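EVE domain-containing protein (Pseudomonas syringae pv. tomato str. DC3000, PDB 2EVE) is of unknown function but carries an EVE domain, related to the PUA and ASCH domains, and so may recognise modified nucleic-acid bases. Local coordinates at residues A[16-21]-A[99-104]; A[36-41]-A[95-100]; A[41-46]-A[66-71]. One frame throughout, in Å; residues are numbered along the deposited sequence.

Interaction 1. Residues A[16-21]-A[99-104]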
ATOM      1  N   SER A  16       0.880  -1.571 -12.828  1.00 11.07           N
ATOM      2  CA  SER A  16       1.362  -1.294 -14.182  1.00 11.72           C
ATOM      3  C   SER A  16       1.795   0.166 -14.284  1.00  9.75           C
ATOM      4  O   SER A  16       2.774   0.485 -14.961  1.00 11.52           O
ATOM      5  CB  SER A  16       0.274  -1.581 -15.225  1.00 12.87           C
ATOM      6  OG  SER A  16       0.064  -2.974 -15.376  1.00 14.53           O
ATOM      7  N   ASP A  17       1.058   1.052 -13.618  1.00 10.91           N
ATOM      8  CA  ASP A  17       1.403   2.470 -13.631  1.00 10.21           C
ATOM      9  C   ASP A  17       2.740   2.661 -12.933  1.00 10.15           C
ATOM     10  O   ASP A  17       3.572   3.449 -13.380  1.00 10.27           O
ATOM     11  CB  ASP A  17       0.346   3.316 -12.914  1.00 11.39           C
ATOM     12  CG  ASP A  17      -0.985   3.350 -13.648  1.00 14.16           C
ATOM     13  OD1 ASP A  17      -0.984   3.496 -14.890  1.00 14.44           O
ATOM     14  OD2 ASP A  17      -2.030   3.253 -12.975  1.00 13.49           O
ATOM     15  N   LEU A  18       2.948   1.943 -11.830  1.00  9.46           N
ATOM     16  CA  LEU A  18       4.200   2.058 -11.084  1.00  8.91           C
ATOM     17  C   LEU A  18       5.356   1.531 -11.924  1.00 10.47           C
ATOM     18  O   LEU A  18       6.445   2.096 -11.913  1.00  9.53           O
ATOM     19  CB  LEU A  18       4.121   1.287  -9.758  1.00  9.79           C
ATOM     20  CG  LEU A  18       5.397   1.288  -8.900  1.00  8.38           C
ATOM     21  CD1 LEU A  18       5.802   2.722  -8.569  1.00  9.48           C
ATOM     22  CD2 LEU A  18       5.161   0.496  -7.614  1.00  9.59           C
ATOM     23  N   GLN A  19       5.116   0.445 -12.651  1.00  9.84           N
ATOM     24  CA  GLN A  19       6.145  -0.126 -13.505  1.00  8.94           C
ATOM     25  C   GLN A  19       6.548   0.910 -14.553  1.00 10.20           C
ATOM     26  O   GLN A  19       7.732   1.077 -14.855  1.00 10.10           O
ATOM     27  CB  GLN A  19       5.617  -1.389 -14.185  1.00 11.52           C
ATOM     28  CG  GLN A  19       6.598  -2.058 -15.130  1.00 14.92           C
ATOM     29  CD  GLN A  19       6.015  -3.314 -15.746  1.00 20.10           C
ATOM     30  OE1 GLN A  19       4.878  -3.312 -16.219  1.00 23.89           O
ATOM     31  NE2 GLN A  19       6.793  -4.390 -15.754  1.00 22.89           N
ATOM     32  N   ARG A  20       5.557   1.608 -15.095  1.00  9.01           N
ATOM     33  CA  ARG A  20       5.799   2.632 -16.109  1.00  8.41           C
ATOM     34  C   ARG A  20       6.550   3.837 -15.553  1.00  8.95           C
ATOM     35  O   ARG A  20       7.554   4.274 -16.123  1.00  9.73           O
ATOM     36  CB  ARG A  20       4.467   3.096 -16.719  1.00  8.56           C
ATOM     37  CG  ARG A  20       4.569   4.366 -17.571  1.00  9.61           C
ATOM     38  CD  ARG A  20       3.256   4.676 -18.284  1.00 10.30           C
ATOM     39  NE  ARG A  20       2.119   4.780 -17.368  1.00 11.12           N
ATOM     40  CZ  ARG A  20       1.839   5.844 -16.620  1.00 11.45           C
ATOM     41  NH1 ARG A  20       2.610   6.925 -16.666  1.00  9.08           N
ATOM     42  NH2 ARG A  20       0.779   5.827 -15.825  1.00 12.25           N
ATOM     43  N   LEU A  21       6.055   4.370 -14.438  1.00  8.17           N
ATOM     44  CA  LEU A  21       6.644   5.542 -13.806  1.00  8.58           C
ATOM     45  C   LEU A  21       8.015   5.328 -13.181  1.00  8.48           C
ATOM     46  O   LEU A  21       8.818   6.259 -13.112  1.00  9.92           O
ATOM     47  CB  LEU A  21       5.689   6.088 -12.742  1.00  9.71           C
ATOM     48  CG  LEU A  21       4.369   6.659 -13.263  1.00  8.33           C
ATOM     49  CD1 LEU A  21       3.482   7.022 -12.085  1.00 12.21           C
ATOM     50  CD2 LEU A  21       4.638   7.891 -14.122  1.00 10.60           C
ATOM     51  N   ILE A  99       7.563   5.881  -3.666  1.00  9.84           N
ATOM     52  CA  ILE A  99       7.806   4.458  -3.848  1.00 10.17           C
ATOM     53  C   ILE A  99       8.408   4.167  -5.217  1.00 10.46           C
ATOM     54  O   ILE A  99       8.339   4.988  -6.131  1.00 10.72           O
ATOM     55  CB  ILE A  99       6.507   3.643  -3.729  1.00 10.99           C
ATOM     56  CG1 ILE A  99       5.529   4.056  -4.834  1.00 16.86           C
ATOM     57  CG2 ILE A  99       5.881   3.860  -2.355  1.00 12.43           C
ATOM     58  CD1 ILE A  99       4.529   2.986  -5.190  1.00 19.69           C
ATOM     59  N   GLY A 100       8.996   2.983  -5.346  1.00  9.65           N
ATOM     60  CA  GLY A 100       9.595   2.585  -6.605  1.00  9.70           C
ATOM     61  C   GLY A 100       9.154   1.195  -7.024  1.00 10.31           C
ATOM     62  O   GLY A 100       8.738   0.386  -6.192  1.00 10.53           O
ATOM     63  N   PHE A 101       9.248   0.911  -8.318  1.00  9.23           N
ATOM     64  CA  PHE A 101       8.844  -0.391  -8.835  1.00  9.89           C
ATOM     65  C   PHE A 101       9.849  -1.491  -8.525  1.00  9.79           C
ATOM     66  O   PHE A 101      11.061  -1.277  -8.575  1.00 10.87           O
ATOM     67  CB  PHE A 101       8.633  -0.318 -10.353  1.00 10.62           C
ATOM     68  CG  PHE A 101       8.241  -1.629 -10.978  1.00 12.13           C
ATOM     69  CD1 PHE A 101       9.172  -2.394 -11.674  1.00 10.53           C
ATOM     70  CD2 PHE A 101       6.936  -2.097 -10.869  1.00 11.35           C
ATOM     71  CE1 PHE A 101       8.808  -3.614 -12.256  1.00 12.20           C
ATOM     72  CE2 PHE A 101       6.559  -3.311 -11.444  1.00 12.87           C
ATOM     73  CZ  PHE A 101       7.498  -4.071 -12.140  1.00 11.15           C
ATOM     74  N   VAL A 102       9.334  -2.665  -8.177  1.00 11.28           N
ATOM     75  CA  VAL A 102      10.185  -3.813  -7.905  1.00 11.69           C
ATOM     76  C   VAL A 102       9.777  -4.977  -8.806  1.00 12.41           C
ATOM     77  O   VAL A 102      10.606  -5.514  -9.535  1.00 12.39           O
ATOM     78  CB  VAL A 102      10.121  -4.251  -6.416  1.00 10.59           C
ATOM     79  CG1 VAL A 102      10.907  -5.546  -6.225  1.00 13.37           C
ATOM     80  CG2 VAL A 102      10.708  -3.163  -5.526  1.00 12.65           C
ATOM     81  N   ASP A 103       8.503  -5.360  -8.779  1.00 12.06           N
ATOM     82  CA  ASP A 103       8.063  -6.471  -9.615  1.00 13.28           C
ATOM     83  C   ASP A 103       6.560  -6.476  -9.852  1.00 12.31           C
ATOM     84  O   ASP A 103       5.788  -5.911  -9.076  1.00 12.76           O
ATOM     85  CB  ASP A 103       8.510  -7.797  -8.976  1.00 14.54           C
ATOM     86  CG  ASP A 103       8.412  -8.979  -9.929  1.00 19.77           C
ATOM     87  OD1 ASP A 103       8.510  -8.778 -11.159  1.00 22.77           O
ATOM     88  OD2 ASP A 103       8.256 -10.120  -9.444  1.00 22.49           O
ATOM     89  N   ILE A 104       6.149  -7.096 -10.953  1.00 12.60           N
ATOM     90  CA  ILE A 104       4.737  -7.194 -11.281  1.00 13.01           C
ATOM     91  C   ILE A 104       4.427  -8.669 -11.507  1.00 15.32           C
ATOM     92  O   ILE A 104       5.169  -9.374 -12.194  1.00 16.00           O
ATOM     93  CB  ILE A 104       4.387  -6.360 -12.539  1.00 14.33           C
ATOM     94  CG1 ILE A 104       2.901  -6.506 -12.858  1.00 15.28           C
ATOM     95  CG2 ILE A 104       5.270  -6.772 -13.709  1.00 15.49           C
ATOM     96  CD1 ILE A 104       2.423  -5.614 -13.982  1.00 17.32           C
TER

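Interaction 2. Residues A[36-41]-A[95-100]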
ATOM      1  N   ASN A  36       0.155   6.039  10.550  1.00  7.73           N
ATOM      2  CA  ASN A  36       1.222   5.771  11.500  1.00  6.95           C
ATOM      3  C   ASN A  36       2.157   4.675  11.004  1.00  7.31           C
ATOM      4  O   ASN A  36       3.373   4.786  11.167  1.00  7.34           O
ATOM      5  CB  ASN A  36       0.636   5.453  12.876  1.00  8.51           C
ATOM      6  CG  ASN A  36       0.038   6.686  13.541  1.00  7.26           C
ATOM      7  OD1 ASN A  36       0.364   7.819  13.173  1.00  8.27           O
ATOM      8  ND2 ASN A  36      -0.823   6.473  14.531  1.00  8.82           N
ATOM      9  N   PHE A  37       1.609   3.626  10.396  1.00  6.56           N
ATOM     10  CA  PHE A  37       2.464   2.574   9.856  1.00  6.09           C
ATOM     11  C   PHE A  37       3.303   3.163   8.721  1.00  7.16           C
ATOM     12  O   PHE A  37       4.510   2.937   8.640  1.00  7.64           O
ATOM     13  CB  PHE A  37       1.637   1.403   9.319  1.00  6.57           C
ATOM     14  CG  PHE A  37       1.231   0.410  10.372  1.00  7.43           C
ATOM     15  CD1 PHE A  37       2.184  -0.162  11.208  1.00  7.30           C
ATOM     16  CD2 PHE A  37      -0.098   0.031  10.512  1.00  9.40           C
ATOM     17  CE1 PHE A  37       1.821  -1.102  12.176  1.00  6.53           C
ATOM     18  CE2 PHE A  37      -0.475  -0.910  11.478  1.00  9.67           C
ATOM     19  CZ  PHE A  37       0.486  -1.475  12.308  1.00  9.81           C
ATOM     20  N   LEU A  38       2.659   3.931   7.847  1.00  7.53           N
ATOM     21  CA  LEU A  38       3.356   4.540   6.719  1.00  6.69           C
ATOM     22  C   LEU A  38       4.551   5.370   7.188  1.00  8.43           C
ATOM     23  O   LEU A  38       5.617   5.336   6.576  1.00  6.80           O
ATOM     24  CB  LEU A  38       2.377   5.402   5.911  1.00  7.65           C
ATOM     25  CG  LEU A  38       2.890   6.083   4.637  1.00  7.54           C
ATOM     26  CD1 LEU A  38       1.753   6.196   3.634  1.00  9.76           C
ATOM     27  CD2 LEU A  38       3.463   7.450   4.966  1.00 10.03           C
ATOM     28  N   ARG A  39       4.375   6.098   8.285  1.00  6.79           N
ATOM     29  CA  ARG A  39       5.445   6.930   8.824  1.00  6.63           C
ATOM     30  C   ARG A  39       6.633   6.128   9.356  1.00  7.72           C
ATOM     31  O   ARG A  39       7.727   6.670   9.494  1.00  8.55           O
ATOM     32  CB  ARG A  39       4.895   7.835   9.929  1.00  5.02           C
ATOM     33  CG  ARG A  39       4.032   8.974   9.412  1.00  6.72           C
ATOM     34  CD  ARG A  39       3.436   9.764  10.561  1.00  5.74           C
ATOM     35  NE  ARG A  39       2.847  11.020  10.105  1.00  6.57           N
ATOM     36  CZ  ARG A  39       2.296  11.915  10.917  1.00  7.52           C
ATOM     37  NH1 ARG A  39       2.248  11.693  12.228  1.00  8.21           N
ATOM     38  NH2 ARG A  39       1.810  13.047  10.420  1.00  8.68           N
ATOM     39  N   THR A  40       6.430   4.849   9.664  1.00  8.64           N
ATOM     40  CA  THR A  40       7.534   4.040  10.170  1.00  7.86           C
ATOM     41  C   THR A  40       8.273   3.282   9.069  1.00  8.16           C
ATOM     42  O   THR A  40       9.277   2.612   9.333  1.00  8.49           O
ATOM     43  CB  THR A  40       7.081   3.029  11.262  1.00  6.78           C
ATOM     44  OG1 THR A  40       6.172   2.062  10.711  1.00  7.03           O
ATOM     45  CG2 THR A  40       6.413   3.767  12.416  1.00  8.28           C
HETATM   46  N   MSE A  41       7.787   3.387   7.835  1.00  7.43           N
HETATM   47  CA  MSE A  41       8.445   2.724   6.713  1.00  7.89           C
HETATM   48  C   MSE A  41       9.792   3.396   6.478  1.00  9.08           C
HETATM   49  O   MSE A  41       9.928   4.608   6.651  1.00 11.08           O
HETATM   50  CB  MSE A  41       7.575   2.818   5.458  1.00  9.44           C
HETATM   51  CG  MSE A  41       6.276   2.049   5.583  1.00  8.57           C
HETATM   52 SE   MSE A  41       5.131   2.278   4.052  1.00 18.24          SE
HETATM   53  CE  MSE A  41       5.546   0.657   3.092  1.00 19.22           C
ATOM     54  N   SER A  95       0.525  12.118   5.827  1.00  8.65           N
ATOM     55  CA  SER A  95       1.841  11.886   5.245  1.00  7.83           C
ATOM     56  C   SER A  95       1.799  11.032   3.990  1.00  7.36           C
ATOM     57  O   SER A  95       1.008  10.097   3.879  1.00  9.06           O
ATOM     58  CB  SER A  95       2.748  11.194   6.268  1.00  8.24           C
ATOM     59  OG  SER A  95       2.873  11.960   7.451  1.00  9.93           O
ATOM     60  N   ALA A  96       2.671  11.368   3.047  1.00  8.14           N
ATOM     61  CA  ALA A  96       2.797  10.627   1.805  1.00  7.62           C
ATOM     62  C   ALA A  96       4.249  10.186   1.764  1.00  8.84           C
ATOM     63  O   ALA A  96       5.036  10.536   2.643  1.00  9.31           O
ATOM     64  CB  ALA A  96       2.497  11.531   0.617  1.00  8.50           C
ATOM     65  N   LEU A  97       4.607   9.404   0.758  1.00 10.22           N
ATOM     66  CA  LEU A  97       5.987   8.983   0.610  1.00 10.96           C
ATOM     67  C   LEU A  97       6.204   8.574  -0.830  1.00 12.43           C
ATOM     68  O   LEU A  97       5.247   8.427  -1.584  1.00 12.55           O
ATOM     69  CB  LEU A  97       6.323   7.843   1.583  1.00 16.78           C
ATOM     70  CG  LEU A  97       5.425   6.609   1.707  1.00 17.52           C
ATOM     71  CD1 LEU A  97       5.462   5.789   0.431  1.00 23.01           C
ATOM     72  CD2 LEU A  97       5.916   5.783   2.888  1.00 20.52           C
ATOM     73  N   ASP A  98       7.461   8.429  -1.229  1.00  9.97           N
ATOM     74  CA  ASP A  98       7.746   8.035  -2.597  1.00 10.04           C
ATOM     75  C   ASP A  98       8.092   6.559  -2.653  1.00 10.08           C
ATOM     76  O   ASP A  98       8.818   6.048  -1.798  1.00 10.22           O
ATOM     77  CB  ASP A  98       8.905   8.850  -3.174  1.00 11.39           C
ATOM     78  CG  ASP A  98       8.616  10.339  -3.215  1.00 14.06           C
ATOM     79  OD1 ASP A  98       7.438  10.725  -3.373  1.00 17.70           O
ATOM     80  OD2 ASP A  98       9.581  11.123  -3.101  1.00 18.02           O
ATOM     81  N   ILE A  99       7.563   5.881  -3.666  1.00  9.84           N
ATOM     82  CA  ILE A  99       7.806   4.458  -3.848  1.00 10.17           C
ATOM     83  C   ILE A  99       8.408   4.167  -5.217  1.00 10.46           C
ATOM     84  O   ILE A  99       8.339   4.988  -6.131  1.00 10.72           O
ATOM     85  CB  ILE A  99       6.507   3.643  -3.729  1.00 10.99           C
ATOM     86  CG1 ILE A  99       5.529   4.056  -4.834  1.00 16.86           C
ATOM     87  CG2 ILE A  99       5.881   3.860  -2.355  1.00 12.43           C
ATOM     88  CD1 ILE A  99       4.529   2.986  -5.190  1.00 19.69           C
ATOM     89  N   GLY A 100       8.996   2.983  -5.346  1.00  9.65           N
ATOM     90  CA  GLY A 100       9.595   2.585  -6.605  1.00  9.70           C
ATOM     91  C   GLY A 100       9.154   1.195  -7.024  1.00 10.31           C
ATOM     92  O   GLY A 100       8.738   0.386  -6.192  1.00 10.53           O
TER

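Interaction 3. Residues A[41-46]-A[66-71]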
HETATM    1  N   MSE A  41       7.787   3.387   7.835  1.00  7.43           N
HETATM    2  CA  MSE A  41       8.445   2.724   6.713  1.00  7.89           C
HETATM    3  C   MSE A  41       9.792   3.396   6.478  1.00  9.08           C
HETATM    4  O   MSE A  41       9.928   4.608   6.651  1.00 11.08           O
HETATM    5  CB  MSE A  41       7.575   2.818   5.458  1.00  9.44           C
HETATM    6  CG  MSE A  41       6.276   2.049   5.583  1.00  8.57           C
HETATM    7 SE   MSE A  41       5.131   2.278   4.052  1.00 18.24          SE
HETATM    8  CE  MSE A  41       5.546   0.657   3.092  1.00 19.22           C
ATOM      9  N   ALA A  42      10.786   2.606   6.091  1.00  9.00           N
ATOM     10  CA  ALA A  42      12.126   3.131   5.850  1.00  8.69           C
ATOM     11  C   ALA A  42      12.562   2.897   4.413  1.00  7.50           C
ATOM     12  O   ALA A  42      12.021   2.032   3.724  1.00  9.25           O
ATOM     13  CB  ALA A  42      13.114   2.471   6.796  1.00 11.19           C
ATOM     14  N   GLU A  43      13.545   3.673   3.963  1.00  8.53           N
ATOM     15  CA  GLU A  43      14.061   3.536   2.606  1.00  9.95           C
ATOM     16  C   GLU A  43      14.571   2.109   2.423  1.00  9.91           C
ATOM     17  O   GLU A  43      15.315   1.594   3.262  1.00 12.52           O
ATOM     18  CB  GLU A  43      15.211   4.519   2.376  1.00 14.80           C
ATOM     19  CG  GLU A  43      14.834   5.976   2.558  1.00 22.71           C
ATOM     20  CD  GLU A  43      16.042   6.891   2.541  1.00 27.97           C
ATOM     21  OE1 GLU A  43      16.785   6.876   1.537  1.00 30.96           O
ATOM     22  OE2 GLU A  43      16.247   7.621   3.537  1.00 30.59           O
ATOM     23  N   GLY A  44      14.171   1.472   1.330  1.00  9.61           N
ATOM     24  CA  GLY A  44      14.609   0.112   1.081  1.00 10.79           C
ATOM     25  C   GLY A  44      13.574  -0.927   1.459  1.00 11.18           C
ATOM     26  O   GLY A  44      13.616  -2.056   0.963  1.00 12.79           O
ATOM     27  N   ASP A  45      12.654  -0.566   2.350  1.00  9.95           N
ATOM     28  CA  ASP A  45      11.600  -1.496   2.745  1.00  9.44           C
ATOM     29  C   ASP A  45      10.813  -1.844   1.491  1.00  9.55           C
ATOM     30  O   ASP A  45      10.729  -1.042   0.560  1.00 10.04           O
ATOM     31  CB  ASP A  45      10.645  -0.859   3.760  1.00  9.21           C
ATOM     32  CG  ASP A  45      11.232  -0.772   5.159  1.00 11.93           C
ATOM     33  OD1 ASP A  45      12.364  -1.253   5.382  1.00 11.11           O
ATOM     34  OD2 ASP A  45      10.548  -0.214   6.038  1.00  9.57           O
ATOM     35  N   GLU A  46      10.244  -3.041   1.457  1.00  9.36           N
ATOM     36  CA  GLU A  46       9.455  -3.461   0.307  1.00  9.71           C
ATOM     37  C   GLU A  46       8.013  -3.661   0.733  1.00  9.69           C
ATOM     38  O   GLU A  46       7.735  -3.889   1.910  1.00  9.35           O
ATOM     39  CB  GLU A  46      10.016  -4.758  -0.275  1.00 11.01           C
ATOM     40  CG  GLU A  46      11.365  -4.578  -0.946  1.00 14.27           C
ATOM     41  CD  GLU A  46      12.004  -5.898  -1.328  1.00 18.75           C
ATOM     42  OE1 GLU A  46      12.338  -6.683  -0.416  1.00 22.97           O
ATOM     43  OE2 GLU A  46      12.175  -6.145  -2.538  1.00 20.63           O
ATOM     44  N   VAL A  66      11.321   4.585  -1.568  1.00 10.23           N
ATOM     45  CA  VAL A  66      12.484   5.341  -2.014  1.00 12.26           C
ATOM     46  C   VAL A  66      12.700   6.612  -1.205  1.00 12.99           C
ATOM     47  O   VAL A  66      13.830   7.082  -1.073  1.00 14.83           O
ATOM     48  CB  VAL A  66      12.386   5.673  -3.518  1.00 15.95           C
ATOM     49  CG1 VAL A  66      12.226   4.388  -4.313  1.00 14.65           C
ATOM     50  CG2 VAL A  66      11.228   6.604  -3.775  1.00 17.44           C
ATOM     51  N   LYS A  67      11.622   7.170  -0.664  1.00 11.46           N
ATOM     52  CA  LYS A  67      11.720   8.370   0.165  1.00 12.56           C
ATOM     53  C   LYS A  67      10.731   8.232   1.319  1.00 10.15           C
ATOM     54  O   LYS A  67       9.553   7.959   1.098  1.00  9.79           O
ATOM     55  CB  LYS A  67      11.401   9.615  -0.660  1.00 14.09           C
ATOM     56  CG  LYS A  67      11.594  10.919   0.086  1.00 18.74           C
ATOM     57  CD  LYS A  67      11.401  12.083  -0.869  1.00 22.10           C
ATOM     58  CE  LYS A  67      11.607  13.416  -0.193  1.00 23.96           C
ATOM     59  NZ  LYS A  67      11.484  14.516  -1.186  1.00 26.63           N
ATOM     60  N   THR A  68      11.210   8.416   2.546  1.00  9.61           N
ATOM     61  CA  THR A  68      10.354   8.278   3.715  1.00 10.34           C
ATOM     62  C   THR A  68       9.297   9.374   3.809  1.00  9.91           C
ATOM     63  O   THR A  68       9.347  10.383   3.100  1.00  9.56           O
ATOM     64  CB  THR A  68      11.175   8.230   5.034  1.00 10.55           C
ATOM     65  OG1 THR A  68      11.926   9.440   5.189  1.00 12.02           O
ATOM     66  CG2 THR A  68      12.130   7.034   5.025  1.00 14.07           C
ATOM     67  N   ALA A  69       8.342   9.155   4.704  1.00  9.40           N
ATOM     68  CA  ALA A  69       7.205  10.047   4.909  1.00  9.27           C
ATOM     69  C   ALA A  69       7.441  11.547   5.014  1.00  9.97           C
ATOM     70  O   ALA A  69       8.354  12.016   5.689  1.00 10.18           O
ATOM     71  CB  ALA A  69       6.422   9.579   6.124  1.00 10.28           C
ATOM     72  N   TYR A  70       6.574  12.292   4.341  1.00 10.05           N
ATOM     73  CA  TYR A  70       6.615  13.740   4.363  1.00 10.34           C
ATOM     74  C   TYR A  70       5.174  14.237   4.273  1.00 10.77           C
ATOM     75  O   TYR A  70       4.284  13.489   3.875  1.00 10.13           O
ATOM     76  CB  TYR A  70       7.474  14.263   3.204  1.00  9.16           C
ATOM     77  CG  TYR A  70       7.058  13.807   1.826  1.00 10.62           C
ATOM     78  CD1 TYR A  70       6.102  14.511   1.104  1.00 11.48           C
ATOM     79  CD2 TYR A  70       7.658  12.702   1.224  1.00 10.73           C
ATOM     80  CE1 TYR A  70       5.754  14.137  -0.186  1.00 12.31           C
ATOM     81  CE2 TYR A  70       7.315  12.313  -0.072  1.00 10.18           C
ATOM     82  CZ  TYR A  70       6.365  13.040  -0.771  1.00 11.65           C
ATOM     83  OH  TYR A  70       6.040  12.701  -2.062  1.00 13.23           O
ATOM     84  N   PRO A  71       4.919  15.495   4.662  1.00 11.56           N
ATOM     85  CA  PRO A  71       3.552  16.029   4.605  1.00 11.21           C
ATOM     86  C   PRO A  71       2.905  15.810   3.242  1.00 10.55           C
ATOM     87  O   PRO A  71       3.470  16.171   2.211  1.00 11.14           O
ATOM     88  CB  PRO A  71       3.749  17.504   4.944  1.00 11.55           C
ATOM     89  CG  PRO A  71       4.914  17.456   5.897  1.00  9.43           C
ATOM     90  CD  PRO A  71       5.852  16.496   5.206  1.00  9.52           C
TER
HETATM   91  O   HOH W   1       8.078   6.640   6.252  1.00  8.56           O

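Interaction 1. Residues A[16-21]-A[99-104]
Gln19 lies alongside Phe101, the two side chains pointing the same way, and its aliphatic part covers one face of the ring. Gln19 CB sits 3.8 Å from the centroid of the Phe101 ring and 23° off the ring normal, which meets the definition of a CH-pi contact. The backbone comes in as well, with Gln19 CA 3.4 Å from Phe101 CD2. On the opposite face the ring carries the backbone N of Asp103, almost over its centre, and Ile104 CB stands at the ring edge. With Phe101 CG anti to the backbone N, the ring lies beside the Gln19 side chain, one face against CA and CB.

The extended Gln19 chain carries its amide beyond the ring to Ile104, where Gln19 NE2 is 3.5 Å from Ile104 CG2; the amide plane is turned 38° from the ring plane. Ser16 OG meets Ile104 CD1 at 3.8 Å, a polar atom against a methyl.

At the buried end the side chains that meet are apolar. Leu18 straddles the tip of Ile99: Leu18 CD2 is 3.5 Å and Leu18 CD1 3.6 Å from Ile99 CD1, and CD2 also borders the carbonyl O of Gly100. Phe13 and Phe49 touch Leu18 too. The axes of 16-21 and 99-104 pass 7.1 Å apart at 106°: helix 15-21 packs across strand 95-110, near the classic bulge of Val102 and Asp103 opposite Ile62, on the mixed sheet of this PUA-related EVE domain.

Interaction 2. Residues A[36-41]-A[95-100]
Exposed Arg39 reaches buried Ser95 with its guanidinium edge. Its CB leaves the helix with CG beside the backbone N and anti to the carbonyl carbon, and from CG to NE the chain runs extended. CG and CD pass the serine hydroxyl without bonding, Arg39 CG also lying 4.1 Å from Ser95 CB. NE makes the stronger of the two hydrogen bonds to the hydroxyl: Arg39 NE donates to Ser95 OG over 2.8 Å, nearly straight at 167°, with the oxygen only 3° out of the guanidinium plane. At the tip, Arg39 NH2 adds a weak, bent bond to Ser95 OG at 3.3 Å. Two donors on one edge thus share a single acceptor, and the stronger bond should restrict rotation of the guanidinium. Arg39 NH1 is close to Arg35 NH1, a like-charge neighbour.

The axes of 36-40 and 95-100 pass 8.6 Å apart at 38°, so the end of helix 32-40 packs on the start of strand 95-110, helix-on-sheet packing within the alpha-beta EVE domain.

Next to this polar pair, Leu38 and Leu97 reach toward each other tip to tip, Leu38 CG coming 3.5 Å from Leu97 CD2. Leu38 CD2 touches that methyl too and extends to the backbone, 3.8 Å from Ser95 O. From the loop after the helix, selenomethionine Met41 crosses Leu97 at about a right angle and packs on the same methyl, its SE 3.8 Å from Leu97 CD2. Trp26 of strand 23-26 also touches Leu97, and Ala69 and Val29 touch Leu38.

Interaction 3. Residues A[41-46]-A[66-71]
Residues 42-45 form a type II beta turn, closed by Asp45 N to Ala42 O at 3.0 Å, and the chain before and within it runs beside 66-71, with CA atoms 5.2 Å apart for Glu43 and Val66 and 5.8 Å for Ala42 and Thr68. Gly44 takes the positive phi of this turn, where a CB would be jammed against the carbonyl O of Glu43.

Thr68 supplies the main side-chain contact through its methyl. Its chi1 of 61° puts OG1 between the backbone N and the carbonyl carbon, which places CG2 anti to the carbonyl carbon and facing the loop; Thr68 CG2 is 3.7 Å from Met41 O and 3.8 Å from Glu43 N. The aliphatic part of Glu43 slants across the threonine, with Glu43 CG 3.8 Å from Thr68 CG2, and the same CG approaches the carbonyl of Val66.

The polar link is made by water: it donates to Met41 O and accepts from Ala69 N at 3.0 Å. Inside the turn, Ala42 N donates to Asp45 OD2 at 167°, meeting the oxygen from above the carboxylate plane, 65° out of it. Trp4 NE1 also bonds to Asp45 OD2, and Ala2 N to Asp45 OD1, tying the turn to Ala2 and strand 3-8. Where Val66 and Lys67 both face Asp98, a classic bulge, strand 58-71 turns a corner.

Direct contact between the segments is thus van der Waals packing, with one water joining two backbone groups, whereas directional bonds hold the turn internally, to Ala2 and strand 3-8, and to strand 58-71 through backbone bonds with Ile65.

Interactions 2 and 3 are neighbours, their centres about 5 Å apart, and share Met41, which ends one first segment and begins the other. Probable hydrogen bonds of 2.8 Å, Ala96 N to Tyr70 O and Asp98 OD1 to Tyr70 OH, also join them. Interaction 1 is centred about 16 Å from interaction 2 and 15 Å from interaction 3. Along the chain, interaction 3 is nested within the loops closed by both others. The ranges of interactions 1 and 2 overlap at Ile99 and Gly100, which touch a helix segment only in interaction 1. Helices 15-21 and 32-40 and loop 41-46 thus pack on neighbouring strands 95-110 and 58-71 of one sheet.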